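Local coordinates for protein alcohol dehydrogenase, zinc-containing (Streptococcus pneumoniae serotype 2, PDB 5YLN) that probably catalyses the NAD+-dependent oxidation of alcohols as a zinc-containing alcohol dehydrogenase, with two zinc sites seen in the chain, at residues V175-S180 with A197-V202; V183-L188 with L213-T218. One frame throughout, in Å; residues are numbered along the deposited sequence.

Contact 1. Residues V175-S180 with A197-V202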
loop_
_atom_site.group_PDB
_atom_site.type_symbol
_atom_site.label_atom_id
_atom_site.label_comp_id
_atom_site.label_asym_id
_atom_site.label_seq_id
_atom_site.Cartn_x
_atom_site.Cartn_y
_atom_site.Cartn_z
ATOM N N VAL A 175 -10.588 -9.560 9.516
ATOM C CA VAL A 175 -9.692 -10.095 8.504
ATOM C C VAL A 175 -10.475 -11.071 7.646
ATOM O O VAL A 175 -11.283 -11.854 8.157
ATOM C CB VAL A 175 -8.472 -10.794 9.132
ATOM C CG1 VAL A 175 -7.500 -11.270 8.031
ATOM C CG2 VAL A 175 -7.799 -9.876 10.167
ATOM N N ALA A 176 -10.243 -11.009 6.344
ATOM C CA ALA A 176 -10.633 -12.075 5.438
ATOM C C ALA A 176 -9.378 -12.623 4.780
ATOM O O ALA A 176 -8.477 -11.865 4.410
ATOM C CB ALA A 176 -11.619 -11.588 4.371
ATOM N N ILE A 177 -9.314 -13.943 4.649
ATOM C CA ILE A 177 -8.222 -14.604 3.949
ATOM C C ILE A 177 -8.807 -15.276 2.711
ATOM O O ILE A 177 -9.785 -16.033 2.808
ATOM C CB ILE A 177 -7.488 -15.592 4.871
ATOM C CG1 ILE A 177 -6.908 -14.803 6.047
ATOM C CG2 ILE A 177 -6.353 -16.291 4.133
ATOM C CD1 ILE A 177 -6.396 -15.672 7.189
ATOM N N ILE A 178 -8.260 -14.935 1.547
ATOM C CA ILE A 178 -8.753 -15.431 0.271
ATOM C C ILE A 178 -7.809 -16.535 -0.174
ATOM O O ILE A 178 -6.698 -16.273 -0.654
ATOM C CB ILE A 178 -8.848 -14.325 -0.785
ATOM C CG1 ILE A 178 -9.488 -13.081 -0.168
ATOM C CG2 ILE A 178 -9.673 -14.816 -1.974
ATOM C CD1 ILE A 178 -10.860 -13.324 0.386
ATOM N N GLY A 179 -8.257 -17.766 -0.027
ATOM C CA GLY A 179 -7.463 -18.891 -0.452
ATOM C C GLY A 179 -7.073 -19.690 0.761
ATOM O O GLY A 179 -6.296 -19.223 1.597
ATOM N N SER A 180 -7.631 -20.889 0.869
ATOM C CA SER A 180 -7.474 -21.733 2.041
ATOM C C SER A 180 -6.473 -22.861 1.805
ATOM O O SER A 180 -6.531 -23.873 2.501
ATOM C CB SER A 180 -8.839 -22.297 2.448
ATOM O OG SER A 180 -8.854 -22.687 3.807
ATOM N N ALA A 197 -11.034 -9.693 15.670
ATOM C CA ALA A 197 -12.412 -10.070 16.011
ATOM C C ALA A 197 -12.965 -11.124 15.053
ATOM O O ALA A 197 -13.668 -12.050 15.470
ATOM C CB ALA A 197 -13.302 -8.833 16.003
ATOM N N LYS A 198 -12.661 -10.991 13.765
ATOM C CA LYS A 198 -13.204 -11.850 12.722
ATOM C C LYS A 198 -12.080 -12.313 11.814
ATOM O O LYS A 198 -11.272 -11.506 11.335
ATOM C CB LYS A 198 -14.278 -11.128 11.901
ATOM C CG LYS A 198 -15.571 -10.920 12.658
ATOM C CD LYS A 198 -16.678 -10.417 11.761
ATOM C CE LYS A 198 -18.007 -10.485 12.489
ATOM N NZ LYS A 198 -18.050 -9.602 13.683
ATOM N N LEU A 199 -12.028 -13.616 11.605
ATOM C CA LEU A 199 -11.106 -14.272 10.693
ATOM C C LEU A 199 -11.979 -15.064 9.737
ATOM O O LEU A 199 -12.414 -16.177 10.056
ATOM C CB LEU A 199 -10.136 -15.181 11.426
ATOM C CG LEU A 199 -8.827 -14.575 11.881
ATOM C CD1 LEU A 199 -8.124 -15.560 12.806
ATOM C CD2 LEU A 199 -7.987 -14.280 10.682
ATOM N N ILE A 200 -12.235 -14.481 8.578
ATOM C CA ILE A 200 -13.167 -15.027 7.608
ATOM C C ILE A 200 -12.355 -15.740 6.528
ATOM O O ILE A 200 -11.588 -15.107 5.794
ATOM C CB ILE A 200 -14.043 -13.913 7.026
ATOM C CG1 ILE A 200 -14.659 -13.108 8.178
ATOM C CG2 ILE A 200 -15.089 -14.502 6.087
ATOM C CD1 ILE A 200 -15.169 -11.723 7.799
ATOM N N MET A 201 -12.476 -17.063 6.444
ATOM C CA MET A 201 -11.813 -17.794 5.371
ATOM C C MET A 201 -12.749 -17.865 4.176
ATOM O O MET A 201 -13.922 -18.227 4.320
ATOM C CB MET A 201 -11.401 -19.203 5.805
ATOM C CG MET A 201 -10.455 -19.908 4.803
ATOM S SD MET A 201 -8.725 -19.334 4.872
ATOM C CE MET A 201 -8.672 -18.905 6.570
ATOM N N VAL A 202 -12.228 -17.507 3.005
ATOM C CA VAL A 202 -12.974 -17.528 1.749
ATOM C C VAL A 202 -12.272 -18.487 0.801
ATOM O O VAL A 202 -11.052 -18.388 0.610
ATOM C CB VAL A 202 -13.077 -16.118 1.133
ATOM C CG1 VAL A 202 -13.911 -16.140 -0.167
ATOM C CG2 VAL A 202 -13.684 -15.174 2.136
#
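With CG anti to the backbone N (chi1 -169°) and the chain bent at its next two torsions, Met201 folds back over the strand beside it, so that its CE lies 3.9 Å from CB of Ile177 and its SD 3.5 Å from OG of Ser180. On the same face, CD2 of Leu199 comes alongside Val175, 3.8 Å from CB of that valine, the two side chains pointing the same way. The other face carries Ala176, Ile178, Ile200 and Val202; there CD1 of Ile178, turned by chi2 of -59°, rests 3.6 Å from CB of Val202. Between the two sets of side chains, strands 175-178 and 198-202 run parallel, their axes 19° apart, in a register that sets Val175 against Leu199 and Ile178 against Val202. Five backbone bonds alternate between them as in any parallel pair, from Val175 N to Lys198 O (2.8 Å) as far as Gly179 N to Val202 O (2.9 Å). Gly179 has positive phi, which suits glycine, and starts the turn into helix 182-191; Gly179, Gly181 and Gly184 fit the Rossmann-type dinucleotide-binding motif. Just beyond the last strand bond, Ser180 N donates a hydrogen bond to Asp203 OD2. Strand 174-178, helix 182-191 and strand 198-203 form a beta-alpha-beta crossover, its helix on the Met201 face; helix 252-261 covers the Ile178 face. The five bonds thus satisfy their peptide groups between two apolar layers, while Ala176 and Ile178 bond onward to strand 242-247.

Contact 2. Residues V183-L188 with L213-T218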
loop_
_atom_site.group_PDB
_atom_site.type_symbol
_atom_site.label_atom_id
_atom_site.label_comp_id
_atom_site.label_asym_id
_atom_site.label_seq_id
_atom_site.Cartn_x
_atom_site.Cartn_y
_atom_site.Cartn_z
ATOM N N VAL A 183 -0.598 -21.494 2.139
ATOM C CA VAL A 183 -0.184 -20.149 2.562
ATOM C C VAL A 183 -1.332 -19.433 3.263
ATOM O O VAL A 183 -1.127 -18.689 4.233
ATOM C CB VAL A 183 0.344 -19.332 1.370
ATOM C CG1 VAL A 183 0.705 -17.899 1.818
ATOM C CG2 VAL A 183 1.557 -20.024 0.740
ATOM N N GLY A 184 -2.563 -19.673 2.810
ATOM C CA GLY A 184 -3.706 -19.087 3.487
ATOM C C GLY A 184 -3.858 -19.587 4.912
ATOM O O GLY A 184 -4.140 -18.805 5.826
ATOM N N LEU A 185 -3.678 -20.897 5.119
ATOM C CA LEU A 185 -3.748 -21.456 6.467
ATOM C C LEU A 185 -2.609 -20.943 7.338
ATOM O O LEU A 185 -2.806 -20.670 8.529
ATOM C CB LEU A 185 -3.742 -22.982 6.408
ATOM C CG LEU A 185 -5.035 -23.542 5.810
ATOM C CD1 LEU A 185 -4.961 -25.061 5.477
ATOM C CD2 LEU A 185 -6.209 -23.211 6.759
ATOM N N ALA A 186 -1.413 -20.796 6.759
ATOM C CA ALA A 186 -0.284 -20.263 7.511
ATOM C C ALA A 186 -0.555 -18.836 7.982
ATOM O O ALA A 186 -0.232 -18.473 9.122
ATOM C CB ALA A 186 0.978 -20.321 6.654
ATOM N N ALA A 187 -1.147 -18.014 7.113
ATOM C CA ALA A 187 -1.561 -16.669 7.506
ATOM C C ALA A 187 -2.645 -16.710 8.580
ATOM O O ALA A 187 -2.680 -15.855 9.475
ATOM C CB ALA A 187 -2.063 -15.909 6.282
ATOM N N LEU A 188 -3.565 -17.672 8.469
ATOM C CA LEU A 188 -4.613 -17.838 9.464
ATOM C C LEU A 188 -4.024 -18.109 10.848
ATOM O O LEU A 188 -4.474 -17.535 11.847
ATOM C CB LEU A 188 -5.533 -18.975 9.039
ATOM C CG LEU A 188 -6.624 -19.409 10.018
ATOM C CD1 LEU A 188 -7.592 -18.257 10.341
ATOM C CD2 LEU A 188 -7.385 -20.610 9.438
ATOM N N LEU A 213 -11.738 -23.574 9.727
ATOM C CA LEU A 213 -12.416 -23.475 11.015
ATOM C C LEU A 213 -11.686 -24.279 12.084
ATOM O O LEU A 213 -11.559 -23.826 13.227
ATOM C CB LEU A 213 -13.866 -23.939 10.884
ATOM C CG LEU A 213 -14.784 -23.128 9.953
ATOM C CD1 LEU A 213 -16.189 -23.736 9.908
ATOM C CD2 LEU A 213 -14.857 -21.680 10.369
ATOM N N SER A 214 -11.174 -25.464 11.725
ATOM C CA SER A 214 -10.361 -26.235 12.662
ATOM C C SER A 214 -9.143 -25.449 13.120
ATOM O O SER A 214 -8.698 -25.596 14.263
ATOM C CB SER A 214 -9.890 -27.549 12.030
ATOM O OG SER A 214 -10.829 -28.567 12.242
ATOM N N PHE A 215 -8.551 -24.666 12.224
ATOM C CA PHE A 215 -7.343 -23.923 12.556
ATOM C C PHE A 215 -7.626 -22.607 13.284
ATOM O O PHE A 215 -6.679 -21.886 13.622
ATOM C CB PHE A 215 -6.526 -23.637 11.293
ATOM C CG PHE A 215 -5.710 -24.797 10.810
ATOM C CD1 PHE A 215 -6.105 -26.106 11.056
ATOM C CD2 PHE A 215 -4.535 -24.578 10.105
ATOM C CE1 PHE A 215 -5.342 -27.180 10.594
ATOM C CE2 PHE A 215 -3.768 -25.653 9.637
ATOM C CZ PHE A 215 -4.177 -26.954 9.887
ATOM N N GLY A 216 -8.886 -22.272 13.537
ATOM C CA GLY A 216 -9.211 -21.067 14.259
ATOM C C GLY A 216 -9.813 -19.940 13.455
ATOM O O GLY A 216 -9.851 -18.806 13.956
ATOM N N ALA A 217 -10.267 -20.196 12.231
ATOM C CA ALA A 217 -11.107 -19.211 11.568
ATOM C C ALA A 217 -12.425 -19.092 12.316
ATOM O O ALA A 217 -12.960 -20.079 12.830
ATOM C CB ALA A 217 -11.374 -19.593 10.110
ATOM N N THR A 218 -12.964 -17.875 12.352
ATOM C CA THR A 218 -14.238 -17.650 13.028
ATOM C C THR A 218 -15.428 -17.860 12.113
ATOM O O THR A 218 -16.492 -18.265 12.592
ATOM C CB THR A 218 -14.278 -16.240 13.636
ATOM O OG1 THR A 218 -14.315 -15.250 12.597
ATOM C CG2 THR A 218 -13.021 -16.006 14.510
#
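Leu188 reaches the loop after helix 206-214 with both of its methyls: CD2 sits 3.7 Å from CB of Phe215, while CD1 lies 3.8 Å from the backbone N of Ala217 and 4.0 Å from its CB. The leucine spans these neighbours because its CG stands anti to the backbone N (chi1 174°), which carries the fork out from the helix. One turn earlier, Leu185 meets the aromatic ring itself; its CD2 approaches CD2 of Phe215 obliquely at 4.0 Å, the two side chains crossing at about a right angle. Behind this first shell, the path of the loop decides where the phenylalanine and alanine stand. Gly216, at phi 108°, ends helix 206-214 in a Schellman motif, with its N bonded to Leu213 O at 3.1 Å. Gln192 ties the two elements together, its NE2 bonding both Leu188 O and Phe215 O. Further out, Ala212 touches both leucines, Leu319 packs against Leu185 and Phe215, and Lys318 makes a cation-pi contact with the ring. The contact therefore joins helix 182-191 to the turn that follows helix 206-214, on one side of the Rossmann sheet, through van der Waals contact, mostly carbon on carbon, with no hydrogen bond of its own; polar support comes from the glutamine amide that bridges the carbonyls.

How the contacts relate
Contact 1 is the more fully buried, a pair of strands within the parallel sheet, whereas contact 2 lies in the helical layer on one side of that sheet and is only partly buried. Contact 1 pairs the two strands of the beta-alpha-beta unit; contact 2 packs its connecting helix, 182-191, against the turn after helix 206-214, and their segments alternate along the chain. The two meet directly: CE of Met201 packs 3.6 Å from CD2 of Leu188. A probable hydrogen bond of 2.9 Å also runs from Thr218 N to Leu199 O. Regular backbone bonding dominates in the sheet; between the helix and the loop, side-chain packing does the joining.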